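Local coordinates for protein NegoA.19184.a (Neisseria gonorrhoeae, PDB 5UEB) that is of unknown function, a hypothetical protein of the DUF4265 family that pairs a five-stranded antiparallel sheet with a four-stranded antiparallel sheet flanked by two helices, at residues Q42-F47 against Y110-F115; I82-H87 against N135-R140. All blocks are in the same frame, centred on the assembly; numbering follows the deposited sequence. Where two conformers were deposited one is given.

Contact 1: residues Q42-F47 against Y110-F115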
loop_
_atom_site.group_PDB
_atom_site.type_symbol
_atom_site.label_atom_id
_atom_site.label_comp_id
_atom_site.label_asym_id
_atom_site.label_seq_id
_atom_site.Cartn_x
_atom_site.Cartn_y
_atom_site.Cartn_z
ATOM N N GLN B 42 16.359 1.622 9.104
ATOM C CA GLN B 42 17.732 1.131 9.189
ATOM C C GLN B 42 17.832 -0.287 9.748
ATOM O O GLN B 42 18.905 -0.705 10.198
ATOM C CB GLN B 42 18.587 2.120 9.981
ATOM C CG GLN B 42 18.656 3.480 9.292
ATOM C CD GLN B 42 19.578 4.425 10.000
ATOM O OE1 GLN B 42 19.446 4.649 11.204
ATOM N NE2 GLN B 42 20.536 4.991 9.265
ATOM N N GLU B 43 16.738 -1.039 9.725
ATOM C CA GLU B 43 16.745 -2.446 10.079
ATOM C C GLU B 43 15.979 -3.198 9.008
ATOM O O GLU B 43 15.113 -2.629 8.337
ATOM C CB GLU B 43 16.021 -2.701 11.414
ATOM C CG GLU B 43 16.677 -2.082 12.625
ATOM C CD GLU B 43 16.053 -2.588 13.907
ATOM O OE1 GLU B 43 16.631 -3.499 14.533
ATOM O OE2 GLU B 43 14.966 -2.089 14.281
ATOM N N ILE B 44 16.306 -4.477 8.847
ATOM C CA ILE B 44 15.552 -5.351 7.943
ATOM C C ILE B 44 14.235 -5.713 8.621
ATOM O O ILE B 44 14.257 -6.298 9.713
ATOM C CB ILE B 44 16.353 -6.617 7.632
ATOM C CG1 ILE B 44 17.681 -6.251 6.977
ATOM C CG2 ILE B 44 15.540 -7.536 6.702
ATOM C CD1 ILE B 44 18.638 -7.417 6.889
ATOM N N PRO B 45 13.077 -5.409 8.031
ATOM C CA PRO B 45 11.808 -5.767 8.683
ATOM C C PRO B 45 11.665 -7.280 8.790
ATOM O O PRO B 45 11.889 -8.009 7.823
ATOM C CB PRO B 45 10.748 -5.167 7.747
ATOM C CG PRO B 45 11.485 -4.057 7.001
ATOM C CD PRO B 45 12.868 -4.631 6.795
ATOM N N LEU B 46 11.303 -7.752 9.988
ATOM C CA LEU B 46 11.165 -9.186 10.220
ATOM C C LEU B 46 9.844 -9.721 9.691
ATOM O O LEU B 46 9.802 -10.825 9.135
ATOM C CB LEU B 46 11.286 -9.500 11.715
ATOM C CG LEU B 46 12.691 -9.384 12.313
ATOM C CD1 LEU B 46 12.610 -9.539 13.835
ATOM C CD2 LEU B 46 13.600 -10.446 11.705
ATOM N N PHE B 47 8.751 -8.972 9.874
ATOM C CA PHE B 47 7.413 -9.497 9.602
ATOM C C PHE B 47 6.533 -8.555 8.790
ATOM O O PHE B 47 5.700 -9.016 8.000
ATOM C CB PHE B 47 6.694 -9.811 10.916
ATOM C CG PHE B 47 7.425 -10.784 11.782
ATOM C CD1 PHE B 47 7.483 -12.121 11.437
ATOM C CD2 PHE B 47 8.057 -10.359 12.937
ATOM C CE1 PHE B 47 8.165 -13.020 12.232
ATOM C CE2 PHE B 47 8.738 -11.253 13.733
ATOM C CZ PHE B 47 8.797 -12.578 13.375
ATOM N N TYR B 110 14.383 -18.568 12.075
ATOM C CA TYR B 110 13.743 -17.563 11.237
ATOM C C TYR B 110 14.751 -16.491 10.874
ATOM O O TYR B 110 15.494 -16.004 11.738
ATOM C CB TYR B 110 12.567 -16.903 11.970
ATOM C CG TYR B 110 11.730 -15.965 11.119
ATOM C CD1 TYR B 110 12.084 -14.626 10.942
ATOM C CD2 TYR B 110 10.571 -16.417 10.505
ATOM C CE1 TYR B 110 11.310 -13.776 10.175
ATOM C CE2 TYR B 110 9.791 -15.575 9.731
ATOM C CZ TYR B 110 10.160 -14.254 9.575
ATOM O OH TYR B 110 9.374 -13.429 8.805
ATOM N N LEU B 111 14.761 -16.117 9.601
ATOM C CA LEU B 111 15.596 -15.040 9.102
ATOM C C LEU B 111 14.764 -14.152 8.201
ATOM O O LEU B 111 13.899 -14.631 7.465
ATOM C CB LEU B 111 16.738 -15.584 8.208
ATOM C CG LEU B 111 17.944 -16.268 8.836
ATOM C CD1 LEU B 111 18.868 -16.789 7.747
ATOM C CD2 LEU B 111 18.672 -15.286 9.746
ATOM N N SER B 112 15.035 -12.857 8.248
ATOM C CA SER B 112 14.625 -11.960 7.183
ATOM C C SER B 112 15.890 -11.466 6.496
ATOM O O SER B 112 16.846 -11.060 7.169
ATOM C CB SER B 112 13.784 -10.814 7.740
ATOM O OG SER B 112 12.989 -10.226 6.741
ATOM N N VAL B 113 15.897 -11.524 5.165
ATOM C CA VAL B 113 17.086 -11.303 4.350
ATOM C C VAL B 113 16.853 -10.111 3.442
ATOM O O VAL B 113 15.823 -10.035 2.762
ATOM C CB VAL B 113 17.417 -12.553 3.518
ATOM C CG1 VAL B 113 18.683 -12.325 2.698
ATOM C CG2 VAL B 113 17.542 -13.773 4.431
ATOM N N ASN B 114 17.820 -9.197 3.415
ATOM C CA ASN B 114 17.822 -8.074 2.491
ATOM C C ASN B 114 18.693 -8.410 1.290
ATOM O O ASN B 114 19.861 -8.783 1.455
ATOM C CB ASN B 114 18.405 -6.820 3.143
ATOM C CG ASN B 114 18.354 -5.635 2.219
ATOM O OD1 ASN B 114 17.303 -5.018 2.055
ATOM N ND2 ASN B 114 19.489 -5.321 1.581
ATOM N N PHE B 115 18.132 -8.254 0.091
ATOM C CA PHE B 115 18.904 -8.356 -1.139
ATOM C C PHE B 115 18.932 -7.022 -1.870
ATOM O O PHE B 115 17.872 -6.423 -2.106
ATOM C CB PHE B 115 18.320 -9.429 -2.079
ATOM C CG PHE B 115 18.516 -10.834 -1.596
ATOM C CD1 PHE B 115 19.770 -11.423 -1.632
ATOM C CD2 PHE B 115 17.447 -11.569 -1.105
ATOM C CE1 PHE B 115 19.956 -12.718 -1.184
ATOM C CE2 PHE B 115 17.629 -12.875 -0.658
ATOM C CZ PHE B 115 18.882 -13.452 -0.704
#
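Two side-chain hydroxyls of strand 110-115, those of Tyr110 and Ser112, reach consecutive backbone carbonyls of the loop 42-47 and show how a strand can hold a segment that has no regular structure. In the conformer given, Ser112 OG donates to Pro45 O at 2.7 Å, and Tyr110 OH donates to Leu46 O, also at 2.7 Å; each donor stands 20° from its carbonyl plane. The tyrosine gets there with CG anti to the backbone N (chi1 -173°), and Leu46 O then lies at the edge of its ring.

Aromatic contact adds to this polar grip. Phe47 CE1 sits over one face of the Tyr110 ring, 3.5 Å from Tyr110 CZ and shifted toward the rim, with the two ring planes inclined at 35°.

Aliphatic groups meet alongside: Ile44 CD1 lies against Asn114 CB (3.8 Å), and Leu46 CD2 rests on Ser112 CB at 4.0 Å. Arg104, from the adjacent strand 102-105, binds Ile44 O, and Glu27 receives the N-H groups of Leu46 and Phe47.

From Ile44 to Phe47 the peptide groups named here are thus bonded by side chains, and no backbone bond joins this loop to strand 110-115, so it is held against the sheet without extending it.

Contact 2: residues I82-H87 against N135-R140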
loop_
_atom_site.group_PDB
_atom_site.type_symbol
_atom_site.label_atom_id
_atom_site.label_comp_id
_atom_site.label_asym_id
_atom_site.label_seq_id
_atom_site.Cartn_x
_atom_site.Cartn_y
_atom_site.Cartn_z
ATOM N N ILE B 82 12.380 -16.194 5.689
ATOM C CA ILE B 82 12.712 -17.615 5.550
ATOM C C ILE B 82 12.555 -18.273 6.909
ATOM O O ILE B 82 13.120 -17.799 7.899
ATOM C CB ILE B 82 14.153 -17.843 5.051
ATOM C CG1 ILE B 82 14.442 -17.027 3.787
ATOM C CG2 ILE B 82 14.405 -19.352 4.843
ATOM C CD1 ILE B 82 15.890 -17.128 3.307
ATOM N N VAL B 83 11.829 -19.385 6.955
ATOM C CA VAL B 83 11.698 -20.161 8.182
ATOM C C VAL B 83 12.120 -21.594 7.889
ATOM O O VAL B 83 11.836 -22.122 6.807
ATOM C CB VAL B 83 10.273 -20.076 8.762
ATOM C CG1 VAL B 83 9.280 -20.676 7.827
ATOM C CG2 VAL B 83 10.205 -20.770 10.115
ATOM N N VAL B 84 12.827 -22.216 8.837
ATOM C CA VAL B 84 13.348 -23.565 8.652
ATOM C C VAL B 84 12.874 -24.476 9.777
ATOM O O VAL B 84 12.465 -24.035 10.857
ATOM C CB VAL B 84 14.887 -23.631 8.500
ATOM C CG1 VAL B 84 15.324 -22.927 7.238
ATOM C CG2 VAL B 84 15.572 -23.023 9.718
ATOM N N LEU B 85 12.944 -25.777 9.498
ATOM C CA LEU B 85 12.550 -26.777 10.481
ATOM C C LEU B 85 13.543 -26.837 11.636
ATOM O O LEU B 85 13.142 -26.918 12.804
ATOM C CB LEU B 85 12.445 -28.137 9.793
ATOM C CG LEU B 85 11.228 -29.007 10.091
ATOM C CD1 LEU B 85 9.950 -28.229 9.853
ATOM C CD2 LEU B 85 11.268 -30.252 9.220
ATOM N N ASP B 86 14.843 -26.800 11.337
ATOM C CA ASP B 86 15.827 -26.990 12.399
ATOM C C ASP B 86 17.175 -26.341 12.105
ATOM O O ASP B 86 17.923 -26.021 13.033
ATOM C CB ASP B 86 15.999 -28.480 12.715
ATOM C CG ASP B 86 16.418 -29.293 11.501
ATOM O OD1 ASP B 86 17.574 -29.142 11.056
ATOM O OD2 ASP B 86 15.593 -30.088 10.997
ATOM N N HIS B 87 17.505 -26.145 10.831
ATOM C CA HIS B 87 18.775 -25.513 10.502
ATOM C C HIS B 87 18.674 -24.883 9.123
ATOM O O HIS B 87 17.920 -25.354 8.266
ATOM C CB HIS B 87 19.922 -26.530 10.516
ATOM C CG HIS B 87 19.958 -27.411 9.306
ATOM N ND1 HIS B 87 19.179 -28.542 9.184
ATOM C CD2 HIS B 87 20.672 -27.321 8.159
ATOM C CE1 HIS B 87 19.416 -29.114 8.016
ATOM N NE2 HIS B 87 20.318 -28.392 7.375
ATOM N N ASN B 135 10.372 -29.857 2.280
ATOM C CA ASN B 135 9.701 -29.520 3.533
ATOM C C ASN B 135 10.675 -29.099 4.623
ATOM O O ASN B 135 10.347 -29.166 5.812
ATOM C CB ASN B 135 8.771 -30.641 4.019
ATOM C CG ASN B 135 7.660 -30.941 3.031
ATOM O OD1 ASN B 135 7.091 -30.033 2.425
ATOM N ND2 ASN B 135 7.351 -32.221 2.860
ATOM N N ILE B 136 11.870 -28.654 4.241
ATOM C CA ILE B 136 12.831 -28.175 5.228
ATOM C C ILE B 136 12.743 -26.669 5.470
ATOM O O ILE B 136 13.223 -26.191 6.507
ATOM C CB ILE B 136 14.266 -28.654 4.932
ATOM C CG1 ILE B 136 14.997 -27.668 4.028
ATOM C CG2 ILE B 136 14.259 -30.048 4.313
ATOM C CD1 ILE B 136 16.072 -26.901 4.748
ATOM N N LEU B 137 12.141 -25.908 4.556
ATOM C CA LEU B 137 11.947 -24.486 4.785
ATOM C C LEU B 137 10.740 -23.990 4.010
ATOM O O LEU B 137 10.234 -24.653 3.100
ATOM C CB LEU B 137 13.186 -23.635 4.441
ATOM C CG LEU B 137 13.651 -23.353 3.003
ATOM C CD1 LEU B 137 12.776 -22.402 2.178
ATOM C CD2 LEU B 137 15.089 -22.834 3.029
ATOM N N SER B 138 10.290 -22.801 4.403
ATOM C CA SER B 138 9.303 -22.019 3.677
ATOM C C SER B 138 9.821 -20.593 3.564
ATOM O O SER B 138 10.584 -20.131 4.421
ATOM C CB SER B 138 7.956 -21.991 4.409
ATOM O OG SER B 138 7.414 -23.291 4.519
ATOM N N TYR B 139 9.398 -19.897 2.517
ATOM C CA TYR B 139 9.853 -18.531 2.340
ATOM C C TYR B 139 8.731 -17.675 1.783
ATOM O O TYR B 139 7.767 -18.168 1.187
ATOM C CB TYR B 139 11.123 -18.450 1.470
ATOM C CG TYR B 139 10.919 -18.675 -0.018
ATOM C CD1 TYR B 139 10.841 -19.960 -0.548
ATOM C CD2 TYR B 139 10.812 -17.599 -0.894
ATOM C CE1 TYR B 139 10.659 -20.162 -1.911
ATOM C CE2 TYR B 139 10.631 -17.791 -2.259
ATOM C CZ TYR B 139 10.566 -19.067 -2.763
ATOM O OH TYR B 139 10.379 -19.252 -4.118
ATOM N N ARG B 140 8.874 -16.371 1.998
ATOM C CA ARG B 140 7.898 -15.394 1.557
ATOM C C ARG B 140 8.623 -14.188 0.974
ATOM O O ARG B 140 9.624 -13.718 1.532
ATOM C CB ARG B 140 7.038 -14.957 2.753
ATOM C CG ARG B 140 6.075 -13.843 2.465
ATOM C CD ARG B 140 5.016 -13.792 3.553
ATOM N NE ARG B 140 4.196 -14.998 3.562
ATOM C CZ ARG B 140 3.058 -15.130 2.888
ATOM N NH1 ARG B 140 2.599 -14.126 2.150
ATOM N NH2 ARG B 140 2.379 -16.266 2.953
#
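Val83 and Ser138 face each other as a hydrogen-bonded antiparallel pair, joined by two backbone bonds: Val83 N to Ser138 O at 2.9 Å, nearly straight at 173°, and Ser138 N to Val83 O, also at 2.9 Å. A third bond, from Leu85 N to Ile136 O at 3.0 Å, carries the pairing past the end of strand 82-84. CA-H...O contacts accompany these bonds, among them Leu137 CA to Val83 O at 3.1 Å.

The ladder joins strand 78-84 to 137-143, an outermost strand of the four-stranded sheet within this chain, and the short segments run at 168° to each other. The outer strand follows helix 122-133, which ends in a Schellman motif at Asn135, where positive phi turns the chain toward the sheet.

Apolar side chains meet on the face bearing Ile82, Val84, Leu137 and Tyr139. Leu137 CB packs on Val84 CG1 at 3.6 Å; with CG between the backbone N and the carbonyl carbon (chi1 73°), Leu137 CD2 is brought to Ile82 CG2 at 4.0 Å. Tyr131 of helix 122-133 also touches Leu137. Tyr139 turns its ring away from Ile82 toward that helix, where its hydroxyl bonds to Asn129. On the other face Val83 CG1 lies beside Ser138 CB, in an exposed setting.

Beyond the strand, Leu85 CD2 leans on Asn135 O, and His87 ND1 approaches Asp86 OD1 in its ring plane at an unusually short 2.5 Å, a distance to be treated as doubtful.

How the contacts relate
Contacts 1 and 2 illustrate two ways of using one antiparallel sheet, in which strands 110-115 and 78-84 are neighbours. Their centres lie about 15 Å apart; the centre of contact 1 is about 3 Å from the centre of the chain, whereas that of contact 2 is about 17 Å from it, on strand 137-143, one of the two outermost strands of the sheet within this chain. They meet directly, for Leu111 O and Ile82 N lie 2.8 Å apart, a probable hydrogen bond, and Val113 packs on Ile82. Along the chain their segments alternate, 42-47, 82-87, 110-115 and 135-140. Contact 1 ties the loop following strand 39-41 of the five-stranded sheet to the four-stranded one, while contact 2 pairs an edge strand with its neighbour within the latter.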